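PDB 3VU4: KmHsv2 from Kluyveromyces marxianus, which probably binds phosphoinositides through its seven-bladed beta-propeller, as a PROPPIN relative of the autophagy protein Atg18. Local coordinates for residues V321-K333 with W343-I355. Numbering follows the deposited sequence.
Sequences VVWPHTRMIETFK and WLIQMDQREQLMI
Phe332 packs against Met347 and Ile345 across the outer two strands of a propeller blade: Met347 lays CG over one ring face, a CH-pi contact 4.3 Å from the centroid, its sulfur lying oblique to the ring. With CG anti to the backbone N (chi1 -175°), Met347 reaches along the sheet until SD also meets CG of Glu330. On the other face of the sheet, Leu353 touches Ile329 and Val322 and continues onto Tyr45. The antiparallel pairing of 328-333 with 343-352 is interrupted by a classic beta bulge that shifts the register by one, where Asp348 and Gln349 both face Thr331; Thr331 O takes a bond from Asp348 N (2.8 Å) and a weak one from Gln349 N. Buried Glu330 divides its oxygens: Trp323 NE1 binds OE1 at 3.0 Å, while Arg350 NH1 makes a salt bridge to OE2 at 2.7 Å, coming from above the carboxylate, whose plane stands 89° from the guanidinium. Shortened to an alanine, this position would probably leave the indole N-H without its acceptor and the Arg350 charge without its mate. On the face carrying Thr331 and Glu351, a water links Ile329 O, Thr331 OG1 and Glu351 OE2. The Glu330 carboxylate thus ties three strands together, its charge probably offset by Arg350.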
ATOM      1  N   VAL A 321      -0.847 -10.621   5.198  1.00 36.76           N
ATOM      2  CA  VAL A 321      -2.136 -10.309   4.617  1.00 35.67           C
ATOM      3  C   VAL A 321      -3.059 -10.118   5.810  1.00 36.65           C
ATOM      4  O   VAL A 321      -3.099 -10.960   6.718  1.00 37.57           O
ATOM      5  CB  VAL A 321      -2.643 -11.456   3.734  1.00 33.60           C
ATOM      6  CG1 VAL A 321      -4.072 -11.168   3.275  1.00 33.01           C
ATOM      7  CG2 VAL A 321      -1.716 -11.619   2.524  1.00 32.31           C
ATOM      8  N   VAL A 322      -3.755  -8.989   5.834  1.00 34.04           N
ATOM      9  CA  VAL A 322      -4.670  -8.706   6.925  1.00 34.09           C
ATOM     10  C   VAL A 322      -6.112  -8.720   6.419  1.00 34.01           C
ATOM     11  O   VAL A 322      -6.464  -8.010   5.467  1.00 32.21           O
ATOM     12  CB  VAL A 322      -4.361  -7.343   7.562  1.00 34.12           C
ATOM     13  CG1 VAL A 322      -5.293  -7.090   8.758  1.00 33.35           C
ATOM     14  CG2 VAL A 322      -2.916  -7.316   7.997  1.00 32.96           C
ATOM     15  N   TRP A 323      -6.932  -9.553   7.054  1.00 32.90           N
ATOM     16  CA  TRP A 323      -8.336  -9.672   6.691  1.00 34.04           C
ATOM     17  C   TRP A 323      -9.157  -8.915   7.729  1.00 35.50           C
ATOM     18  O   TRP A 323      -9.282  -9.364   8.870  1.00 37.17           O
ATOM     19  CB  TRP A 323      -8.749 -11.141   6.678  1.00 31.40           C
ATOM     20  CG  TRP A 323      -7.914 -11.997   5.783  1.00 33.01           C
ATOM     21  CD1 TRP A 323      -6.868 -12.811   6.151  1.00 32.20           C
ATOM     22  CD2 TRP A 323      -8.053 -12.137   4.362  1.00 32.94           C
ATOM     23  NE1 TRP A 323      -6.357 -13.447   5.042  1.00 33.68           N
ATOM     24  CE2 TRP A 323      -7.062 -13.053   3.935  1.00 32.28           C
ATOM     25  CE3 TRP A 323      -8.916 -11.574   3.409  1.00 31.79           C
ATOM     26  CZ2 TRP A 323      -6.916 -13.424   2.594  1.00 31.90           C
ATOM     27  CZ3 TRP A 323      -8.767 -11.942   2.074  1.00 31.94           C
ATOM     28  CH2 TRP A 323      -7.773 -12.859   1.681  1.00 30.95           C
ATOM     29  N   PRO A 324      -9.724  -7.755   7.355  1.00 36.51           N
ATOM     30  CA  PRO A 324     -10.518  -6.984   8.321  1.00 38.43           C
ATOM     31  C   PRO A 324     -11.727  -7.697   8.923  1.00 39.91           C
ATOM     32  O   PRO A 324     -12.009  -7.505  10.103  1.00 43.78           O
ATOM     33  CB  PRO A 324     -10.898  -5.717   7.541  1.00 36.72           C
ATOM     34  CG  PRO A 324     -10.932  -6.185   6.129  1.00 37.83           C
ATOM     35  CD  PRO A 324      -9.718  -7.097   6.037  1.00 36.40           C
ATOM     36  N   HIS A 325     -12.413  -8.531   8.140  1.00 40.68           N
ATOM     37  CA  HIS A 325     -13.605  -9.246   8.619  1.00 42.10           C
ATOM     38  C   HIS A 325     -13.390 -10.307   9.712  1.00 42.67           C
ATOM     39  O   HIS A 325     -14.292 -10.569  10.501  1.00 45.07           O
ATOM     40  CB  HIS A 325     -14.373  -9.869   7.439  1.00 43.57           C
ATOM     41  CG  HIS A 325     -13.818 -11.180   6.969  1.00 48.63           C
ATOM     42  ND1 HIS A 325     -12.517 -11.332   6.534  1.00 49.14           N
ATOM     43  CD2 HIS A 325     -14.395 -12.401   6.857  1.00 50.14           C
ATOM     44  CE1 HIS A 325     -12.318 -12.588   6.175  1.00 50.27           C
ATOM     45  NE2 HIS A 325     -13.441 -13.258   6.360  1.00 50.73           N
ATOM     46  N   THR A 326     -12.225 -10.937   9.770  1.00 42.95           N
ATOM     47  CA  THR A 326     -11.992 -11.912  10.833  1.00 44.07           C
ATOM     48  C   THR A 326     -10.851 -11.406  11.698  1.00 43.42           C
ATOM     49  O   THR A 326     -10.418 -12.086  12.624  1.00 42.70           O
ATOM     50  CB  THR A 326     -11.601 -13.310  10.289  1.00 46.71           C
ATOM     51  OG1 THR A 326     -10.389 -13.213   9.527  1.00 49.62           O
ATOM     52  CG2 THR A 326     -12.712 -13.876   9.412  1.00 47.90           C
ATOM     53  N   ARG A 327     -10.383 -10.197  11.388  1.00 44.71           N
ATOM     54  CA  ARG A 327      -9.265  -9.566  12.087  1.00 44.78           C
ATOM     55  C   ARG A 327      -8.104 -10.534  12.224  1.00 44.86           C
ATOM     56  O   ARG A 327      -7.468 -10.633  13.279  1.00 45.28           O
ATOM     57  CB  ARG A 327      -9.690  -9.049  13.465  1.00 47.10           C
ATOM     58  CG  ARG A 327     -10.229  -7.630  13.432  1.00 50.12           C
ATOM     59  CD  ARG A 327     -10.600  -7.107  14.815  1.00 55.51           C
ATOM     60  NE  ARG A 327     -11.682  -7.875  15.434  1.00 59.20           N
ATOM     61  CZ  ARG A 327     -11.503  -8.812  16.367  1.00 61.02           C
ATOM     62  NH1 ARG A 327     -12.550  -9.459  16.868  1.00 59.84           N
ATOM     63  NH2 ARG A 327     -10.279  -9.092  16.812  1.00 59.71           N
ATOM     64  N   MET A 328      -7.831 -11.250  11.138  1.00 44.25           N
ATOM     65  CA  MET A 328      -6.742 -12.214  11.115  1.00 43.16           C
ATOM     66  C   MET A 328      -5.565 -11.753  10.263  1.00 40.89           C
ATOM     67  O   MET A 328      -5.744 -11.067   9.254  1.00 41.43           O
ATOM     68  CB  MET A 328      -7.261 -13.559  10.626  1.00 42.54           C
ATOM     69  CG  MET A 328      -7.247 -14.571  11.739  1.00 46.67           C
ATOM     70  SD  MET A 328      -8.275 -15.987  11.463  1.00 50.73           S
ATOM     71  CE  MET A 328      -9.805 -15.436  12.181  1.00 47.43           C
ATOM     72  N   ILE A 329      -4.358 -12.100  10.692  1.00 38.07           N
ATOM     73  CA  ILE A 329      -3.174 -11.725   9.937  1.00 37.64           C
ATOM     74  C   ILE A 329      -2.326 -12.956   9.645  1.00 37.55           C
ATOM     75  O   ILE A 329      -1.852 -13.652  10.548  1.00 35.83           O
ATOM     76  CB  ILE A 329      -2.337 -10.645  10.671  1.00 38.92           C
ATOM     77  CG1 ILE A 329      -1.102 -10.309   9.837  1.00 40.97           C
ATOM     78  CG2 ILE A 329      -1.946 -11.114  12.063  1.00 39.36           C
ATOM     79  CD1 ILE A 329      -0.340  -9.102  10.322  1.00 42.83           C
ATOM     80  N   GLU A 330      -2.162 -13.219   8.357  1.00 37.88           N
ATOM     81  CA  GLU A 330      -1.400 -14.361   7.876  1.00 37.92           C
ATOM     82  C   GLU A 330      -0.044 -13.950   7.316  1.00 37.40           C
ATOM     83  O   GLU A 330       0.061 -12.980   6.571  1.00 38.76           O
ATOM     84  CB  GLU A 330      -2.223 -15.085   6.810  1.00 37.93           C
ATOM     85  CG  GLU A 330      -3.281 -15.993   7.402  1.00 38.98           C
ATOM     86  CD  GLU A 330      -4.569 -15.987   6.628  1.00 38.32           C
ATOM     87  OE1 GLU A 330      -4.529 -15.780   5.403  1.00 38.50           O
ATOM     88  OE2 GLU A 330      -5.628 -16.210   7.250  1.00 41.13           O
ATOM     89  N   THR A 331       0.992 -14.696   7.679  1.00 37.26           N
ATOM     90  CA  THR A 331       2.344 -14.415   7.225  1.00 36.45           C
ATOM     91  C   THR A 331       2.752 -15.428   6.163  1.00 38.37           C
ATOM     92  O   THR A 331       2.732 -16.636   6.409  1.00 39.11           O
ATOM     93  CB  THR A 331       3.320 -14.476   8.406  1.00 36.55           C
ATOM     94  OG1 THR A 331       2.937 -13.494   9.374  1.00 36.52           O
ATOM     95  CG2 THR A 331       4.741 -14.202   7.956  1.00 33.98           C
ATOM     96  N   PHE A 332       3.113 -14.939   4.980  1.00 38.50           N
ATOM     97  CA  PHE A 332       3.511 -15.822   3.887  1.00 39.63           C
ATOM     98  C   PHE A 332       4.985 -15.676   3.525  1.00 40.91           C
ATOM     99  O   PHE A 332       5.594 -14.628   3.731  1.00 41.83           O
ATOM    100  CB  PHE A 332       2.652 -15.555   2.642  1.00 37.34           C
ATOM    101  CG  PHE A 332       1.173 -15.749   2.864  1.00 36.92           C
ATOM    102  CD1 PHE A 332       0.410 -14.765   3.499  1.00 36.67           C
ATOM    103  CD2 PHE A 332       0.543 -16.924   2.458  1.00 35.44           C
ATOM    104  CE1 PHE A 332      -0.964 -14.949   3.724  1.00 35.85           C
ATOM    105  CE2 PHE A 332      -0.828 -17.119   2.679  1.00 37.44           C
ATOM    106  CZ  PHE A 332      -1.584 -16.127   3.315  1.00 34.48           C
ATOM    107  N   LYS A 333       5.553 -16.735   2.970  1.00 42.91           N
ATOM    108  CA  LYS A 333       6.954 -16.732   2.574  1.00 45.13           C
ATOM    109  C   LYS A 333       7.041 -17.105   1.092  1.00 45.58           C
ATOM    110  O   LYS A 333       6.367 -18.035   0.632  1.00 45.06           O
ATOM    111  CB  LYS A 333       7.721 -17.750   3.421  1.00 48.98           C
ATOM    112  CG  LYS A 333       9.022 -17.258   4.055  1.00 54.23           C
ATOM    113  CD  LYS A 333      10.189 -17.303   3.090  1.00 58.07           C
ATOM    114  CE  LYS A 333      11.519 -17.481   3.832  1.00 60.99           C
ATOM    115  NZ  LYS A 333      11.882 -16.337   4.720  1.00 62.07           N
ATOM    116  N   TRP A 343       9.082 -20.829  -8.151  1.00 44.31           N
ATOM    117  CA  TRP A 343       8.836 -20.137  -6.886  1.00 42.82           C
ATOM    118  C   TRP A 343       7.554 -20.655  -6.259  1.00 42.81           C
ATOM    119  O   TRP A 343       6.590 -20.950  -6.962  1.00 43.26           O
ATOM    120  CB  TRP A 343       8.665 -18.646  -7.099  1.00 41.19           C
ATOM    121  CG  TRP A 343       9.910 -17.923  -7.424  1.00 41.93           C
ATOM    122  CD1 TRP A 343      10.447 -17.723  -8.661  1.00 40.19           C
ATOM    123  CD2 TRP A 343      10.765 -17.248  -6.497  1.00 42.68           C
ATOM    124  NE1 TRP A 343      11.581 -16.959  -8.562  1.00 41.41           N
ATOM    125  CE2 TRP A 343      11.801 -16.652  -7.242  1.00 42.12           C
ATOM    126  CE3 TRP A 343      10.754 -17.085  -5.101  1.00 41.68           C
ATOM    127  CZ2 TRP A 343      12.820 -15.905  -6.646  1.00 42.52           C
ATOM    128  CZ3 TRP A 343      11.766 -16.340  -4.504  1.00 42.40           C
ATOM    129  CH2 TRP A 343      12.783 -15.758  -5.277  1.00 42.82           C
ATOM    130  N   LEU A 344       7.542 -20.761  -4.939  1.00 42.59           N
ATOM    131  CA  LEU A 344       6.358 -21.239  -4.238  1.00 42.79           C
ATOM    132  C   LEU A 344       6.033 -20.310  -3.086  1.00 41.71           C
ATOM    133  O   LEU A 344       6.907 -19.642  -2.538  1.00 41.32           O
ATOM    134  CB  LEU A 344       6.585 -22.652  -3.699  1.00 43.99           C
ATOM    135  CG  LEU A 344       6.977 -23.708  -4.736  1.00 47.87           C
ATOM    136  CD1 LEU A 344       7.385 -24.981  -4.016  1.00 48.35           C
ATOM    137  CD2 LEU A 344       5.821 -23.965  -5.706  1.00 47.20           C
ATOM    138  N   ILE A 345       4.760 -20.259  -2.730  1.00 40.83           N
ATOM    139  CA  ILE A 345       4.321 -19.425  -1.633  1.00 39.49           C
ATOM    140  C   ILE A 345       3.798 -20.355  -0.555  1.00 40.78           C
ATOM    141  O   ILE A 345       3.017 -21.267  -0.835  1.00 42.91           O
ATOM    142  CB  ILE A 345       3.206 -18.468  -2.087  1.00 37.04           C
ATOM    143  CG1 ILE A 345       3.795 -17.420  -3.035  1.00 35.34           C
ATOM    144  CG2 ILE A 345       2.568 -17.793  -0.878  1.00 37.45           C
ATOM    145  CD1 ILE A 345       2.769 -16.562  -3.741  1.00 34.84           C
ATOM    146  N   GLN A 346       4.246 -20.152   0.674  1.00 39.34           N
ATOM    147  CA  GLN A 346       3.782 -20.990   1.763  1.00 40.74           C
ATOM    148  C   GLN A 346       3.274 -20.109   2.900  1.00 40.09           C
ATOM    149  O   GLN A 346       3.790 -19.014   3.124  1.00 39.87           O
ATOM    150  CB  GLN A 346       4.923 -21.894   2.251  1.00 41.87           C
ATOM    151  CG  GLN A 346       6.140 -21.134   2.767  1.00 49.59           C
ATOM    152  CD  GLN A 346       7.345 -22.036   3.015  1.00 53.34           C
ATOM    153  OE1 GLN A 346       7.863 -22.675   2.090  1.00 55.60           O
ATOM    154  NE2 GLN A 346       7.795 -22.093   4.265  1.00 53.35           N
ATOM    155  N   MET A 347       2.245 -20.569   3.602  1.00 38.78           N
ATOM    156  CA  MET A 347       1.729 -19.803   4.727  1.00 40.65           C
ATOM    157  C   MET A 347       2.436 -20.279   5.993  1.00 40.91           C
ATOM    158  O   MET A 347       2.281 -21.425   6.404  1.00 41.32           O
ATOM    159  CB  MET A 347       0.220 -19.993   4.873  1.00 41.44           C
ATOM    160  CG  MET A 347      -0.387 -19.111   5.957  1.00 43.99           C
ATOM    161  SD  MET A 347      -2.165 -19.294   6.114  1.00 46.47           S
ATOM    162  CE  MET A 347      -2.258 -20.882   6.913  1.00 45.23           C
ATOM    163  N   ASP A 348       3.225 -19.407   6.607  1.00 42.07           N
ATOM    164  CA  ASP A 348       3.934 -19.789   7.815  1.00 44.57           C
ATOM    165  C   ASP A 348       3.138 -19.570   9.088  1.00 45.68           C
ATOM    166  O   ASP A 348       3.311 -20.305  10.061  1.00 46.45           O
ATOM    167  CB  ASP A 348       5.259 -19.029   7.934  1.00 46.12           C
ATOM    168  CG  ASP A 348       6.317 -19.543   6.974  1.00 50.44           C
ATOM    169  OD1 ASP A 348       6.402 -20.778   6.775  1.00 52.43           O
ATOM    170  OD2 ASP A 348       7.076 -18.713   6.426  1.00 51.56           O
ATOM    171  N   GLN A 349       2.260 -18.572   9.083  1.00 45.34           N
ATOM    172  CA  GLN A 349       1.493 -18.257  10.275  1.00 45.57           C
ATOM    173  C   GLN A 349       0.101 -17.704  10.034  1.00 43.52           C
ATOM    174  O   GLN A 349      -0.139 -16.973   9.077  1.00 41.60           O
ATOM    175  CB  GLN A 349       2.252 -17.232  11.120  1.00 48.55           C
ATOM    176  CG  GLN A 349       3.382 -17.771  11.954  1.00 55.88           C
ATOM    177  CD  GLN A 349       3.078 -17.699  13.446  1.00 60.06           C
ATOM    178  OE1 GLN A 349       2.319 -18.514  13.986  1.00 62.88           O
ATOM    179  NE2 GLN A 349       3.660 -16.709  14.115  1.00 59.94           N
ATOM    180  N   ARG A 350      -0.801 -18.052  10.941  1.00 41.84           N
ATOM    181  CA  ARG A 350      -2.170 -17.570  10.919  1.00 41.88           C
ATOM    182  C   ARG A 350      -2.513 -17.247  12.363  1.00 42.16           C
ATOM    183  O   ARG A 350      -2.598 -18.140  13.202  1.00 41.65           O
ATOM    184  CB  ARG A 350      -3.143 -18.628  10.391  1.00 40.07           C
ATOM    185  CG  ARG A 350      -4.603 -18.353  10.777  1.00 40.35           C
ATOM    186  CD  ARG A 350      -5.513 -18.384   9.564  1.00 41.76           C
ATOM    187  NE  ARG A 350      -5.424 -19.681   8.914  1.00 43.39           N
ATOM    188  CZ  ARG A 350      -5.540 -19.884   7.611  1.00 41.29           C
ATOM    189  NH1 ARG A 350      -5.755 -18.876   6.788  1.00 41.80           N
ATOM    190  NH2 ARG A 350      -5.424 -21.110   7.135  1.00 44.94           N
ATOM    191  N   GLU A 351      -2.663 -15.963  12.659  1.00 43.41           N
ATOM    192  CA  GLU A 351      -3.020 -15.545  14.005  1.00 45.05           C
ATOM    193  C   GLU A 351      -4.067 -14.462  13.951  1.00 43.98           C
ATOM    194  O   GLU A 351      -4.325 -13.890  12.895  1.00 42.16           O
ATOM    195  CB  GLU A 351      -1.794 -15.074  14.785  1.00 46.64           C
ATOM    196  CG  GLU A 351      -0.913 -14.075  14.086  1.00 50.17           C
ATOM    197  CD  GLU A 351       0.506 -14.133  14.623  1.00 52.46           C
ATOM    198  OE1 GLU A 351       0.675 -14.020  15.859  1.00 52.20           O
ATOM    199  OE2 GLU A 351       1.447 -14.303  13.815  1.00 52.33           O
ATOM    200  N   GLN A 352      -4.696 -14.201  15.087  1.00 46.05           N
ATOM    201  CA  GLN A 352      -5.732 -13.190  15.127  1.00 49.01           C
ATOM    202  C   GLN A 352      -5.293 -11.955  15.871  1.00 49.07           C
ATOM    203  O   GLN A 352      -4.579 -12.041  16.864  1.00 48.38           O
ATOM    204  CB  GLN A 352      -7.005 -13.725  15.781  1.00 51.81           C
ATOM    205  CG  GLN A 352      -8.157 -12.739  15.662  1.00 57.55           C
ATOM    206  CD  GLN A 352      -9.406 -13.210  16.350  1.00 62.29           C
ATOM    207  OE1 GLN A 352      -9.461 -13.298  17.582  1.00 65.72           O
ATOM    208  NE2 GLN A 352     -10.425 -13.527  15.561  1.00 64.14           N
ATOM    209  N   LEU A 353      -5.724 -10.805  15.371  1.00 50.39           N
ATOM    210  CA  LEU A 353      -5.410  -9.538  16.001  1.00 52.16           C
ATOM    211  C   LEU A 353      -6.365  -9.369  17.186  1.00 53.89           C
ATOM    212  O   LEU A 353      -7.570  -9.195  17.013  1.00 52.95           O
ATOM    213  CB  LEU A 353      -5.563  -8.411  14.978  1.00 49.84           C
ATOM    214  CG  LEU A 353      -4.517  -8.521  13.866  1.00 47.96           C
ATOM    215  CD1 LEU A 353      -4.757  -7.482  12.802  1.00 48.61           C
ATOM    216  CD2 LEU A 353      -3.134  -8.349  14.468  1.00 47.42           C
ATOM    217  N   MET A 354      -5.805  -9.447  18.387  1.00 58.13           N
ATOM    218  CA  MET A 354      -6.561  -9.343  19.631  1.00 63.06           C
ATOM    219  C   MET A 354      -7.132  -7.958  19.920  1.00 65.52           C
ATOM    220  O   MET A 354      -6.435  -6.950  19.790  1.00 66.90           O
ATOM    221  CB  MET A 354      -5.668  -9.769  20.797  1.00 64.57           C
ATOM    222  CG  MET A 354      -6.150 -11.000  21.545  1.00 69.39           C
ATOM    223  SD  MET A 354      -6.328 -12.490  20.519  1.00 74.36           S
ATOM    224  CE  MET A 354      -8.065 -12.346  20.018  1.00 70.84           C
ATOM    225  N   ILE A 355      -8.402  -7.913  20.319  1.00 67.12           N
ATOM    226  CA  ILE A 355      -9.058  -6.650  20.653  1.00 68.60           C
ATOM    227  C   ILE A 355      -9.265  -6.552  22.163  1.00 69.53           C
ATOM    228  O   ILE A 355      -9.845  -7.517  22.708  1.00 70.17           O
ATOM    229  CB  ILE A 355     -10.434  -6.520  19.969  1.00 68.92           C
ATOM    230  CG1 ILE A 355     -10.260  -6.458  18.452  1.00 69.24           C
ATOM    231  CG2 ILE A 355     -11.154  -5.279  20.480  1.00 68.99           C
ATOM    232  CD1 ILE A 355      -9.352  -5.346  17.980  1.00 68.64           C
TER
HETATM  233  O   HOH W   1       0.744 -14.159  11.047  1.00 41.44           O